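Local structure of alpha-fucosidase (Bifidobacterium bifidum, 2EAB) at residues F787-G792 with K871-A876. The protein is the catalytic part of a glycoside hydrolase family 95 enzyme that hydrolyses alpha-1,2-linkages to L-fucose, and it carries bound calcium. Numbering follows the deposited sequence.
Sequences FTDTAG and KVVTNA
Thr790 N donates to Thr874 O, a direct backbone hydrogen bond of 3.0 Å. The N-H...O angle is 147°. Two waters add further links. One accepts from Thr788 N and from Asn875 ND2, and sits 3.6 Å above the ring plane of Phe787, toward its rim. The other donates to Thr788 O and accepts from Ala876 N.

Phe787 carries the apolar packing. Its chi1 of -175° sets CG anti to the backbone N, and the far end of the ring reaches Val873 and Asn875. Phe787 CE2 lies 4.0 Å from Val873 CG2. Leu881 and Tyr795 also touch this ring. The methyl group of Thr790 packs against the other segment too, with Thr790 CG2 3.4 Å from Ala876 N.

The side-chain amide of Asn875 lies beside the ring, and the two planes are nearly parallel, 7° apart. Phe787 CE1 is 3.5 Å from Asn875 ND2. Asn875 OD1 accepts from Ala879 N, which probably fixes the rotation of the amide.

The contact joins a two-stranded hairpin, 786-788 with 794-796, to the edge strand 871-874 of a mixed sheet at the protein surface. Asp789 to Gly792 form a type I beta turn in the hairpin loop.

Around that turn, Asp789 OD1 accepts from Lys793 N and, weakly, from Ala791 N. Asp789 OD2 hydrogen-bonds to Tyr795 OH. Asp789 OD2 also lies 3.7 Å from Val873 CB.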
# COMPACT_ATOMS: atom_id res chain seq x y z
N PHE A 787 4.93 0.61 -27.07
CA PHE A 787 4.63 -0.04 -28.34
C PHE A 787 5.59 0.50 -29.39
O PHE A 787 5.88 1.70 -29.42
CB PHE A 787 3.19 0.31 -28.71
CG PHE A 787 2.65 -0.38 -29.94
CD1 PHE A 787 1.90 -1.54 -29.83
CD2 PHE A 787 2.82 0.19 -31.20
CE1 PHE A 787 1.35 -2.14 -30.96
CE2 PHE A 787 2.28 -0.41 -32.34
CZ PHE A 787 1.54 -1.57 -32.21
N THR A 788 6.07 -0.38 -30.26
CA THR A 788 6.91 0.03 -31.38
C THR A 788 6.29 -0.46 -32.67
O THR A 788 6.18 -1.67 -32.88
CB THR A 788 8.35 -0.52 -31.26
OG1 THR A 788 8.89 -0.14 -29.99
CG2 THR A 788 9.24 0.03 -32.37
N ASP A 789 5.87 0.46 -33.54
CA ASP A 789 5.29 0.04 -34.81
C ASP A 789 6.39 -0.41 -35.77
O ASP A 789 7.58 -0.26 -35.48
CB ASP A 789 4.31 1.07 -35.40
CG ASP A 789 4.98 2.31 -35.95
OD1 ASP A 789 6.18 2.30 -36.27
OD2 ASP A 789 4.26 3.33 -36.07
N THR A 790 6.02 -0.99 -36.91
CA THR A 790 7.03 -1.55 -37.82
C THR A 790 7.91 -0.48 -38.48
O THR A 790 8.99 -0.79 -38.99
CB THR A 790 6.41 -2.44 -38.91
OG1 THR A 790 5.46 -1.69 -39.65
CG2 THR A 790 5.73 -3.66 -38.30
N ALA A 791 7.46 0.78 -38.45
CA ALA A 791 8.25 1.91 -38.95
C ALA A 791 9.26 2.40 -37.91
O ALA A 791 10.10 3.26 -38.20
CB ALA A 791 7.34 3.04 -39.38
N GLY A 792 9.18 1.86 -36.69
CA GLY A 792 10.09 2.22 -35.61
C GLY A 792 9.57 3.27 -34.65
O GLY A 792 10.27 3.66 -33.72
N LYS A 871 -5.31 7.39 -36.48
CA LYS A 871 -4.41 6.56 -37.26
C LYS A 871 -4.30 5.18 -36.61
O LYS A 871 -4.33 5.05 -35.39
CB LYS A 871 -3.02 7.20 -37.35
CG LYS A 871 -3.00 8.60 -37.96
CD LYS A 871 -3.31 8.59 -39.45
CE LYS A 871 -3.52 10.00 -39.98
NZ LYS A 871 -4.00 10.00 -41.39
N VAL A 872 -4.20 4.15 -37.44
CA VAL A 872 -3.93 2.81 -36.96
C VAL A 872 -2.46 2.50 -37.24
O VAL A 872 -2.00 2.59 -38.38
CB VAL A 872 -4.85 1.75 -37.64
CG1 VAL A 872 -4.48 0.34 -37.21
CG2 VAL A 872 -6.31 2.03 -37.33
N VAL A 873 -1.73 2.18 -36.17
CA VAL A 873 -0.33 1.75 -36.29
C VAL A 873 -0.24 0.29 -35.85
O VAL A 873 -1.01 -0.16 -35.00
CB VAL A 873 0.64 2.66 -35.49
CG1 VAL A 873 0.60 4.08 -36.03
CG2 VAL A 873 0.33 2.64 -33.99
N THR A 874 0.71 -0.44 -36.43
CA THR A 874 0.79 -1.88 -36.22
C THR A 874 2.24 -2.31 -36.01
O THR A 874 3.15 -1.78 -36.66
CB THR A 874 0.15 -2.64 -37.42
OG1 THR A 874 -1.19 -2.16 -37.60
CG2 THR A 874 0.10 -4.14 -37.18
N ASN A 875 2.45 -3.24 -35.09
CA ASN A 875 3.78 -3.79 -34.86
C ASN A 875 4.02 -5.08 -35.64
O ASN A 875 3.13 -5.58 -36.34
CB ASN A 875 4.09 -3.94 -33.35
CG ASN A 875 3.31 -5.06 -32.68
OD1 ASN A 875 2.72 -5.92 -33.33
ND2 ASN A 875 3.32 -5.05 -31.35
N ALA A 876 5.24 -5.61 -35.52
CA ALA A 876 5.66 -6.78 -36.28
C ALA A 876 4.84 -8.03 -35.99
O ALA A 876 4.77 -8.94 -36.82
CB ALA A 876 7.14 -7.05 -36.08
O HOH W 1 5.12 -3.15 -29.85
O HOH W 2 7.22 -3.64 -34.61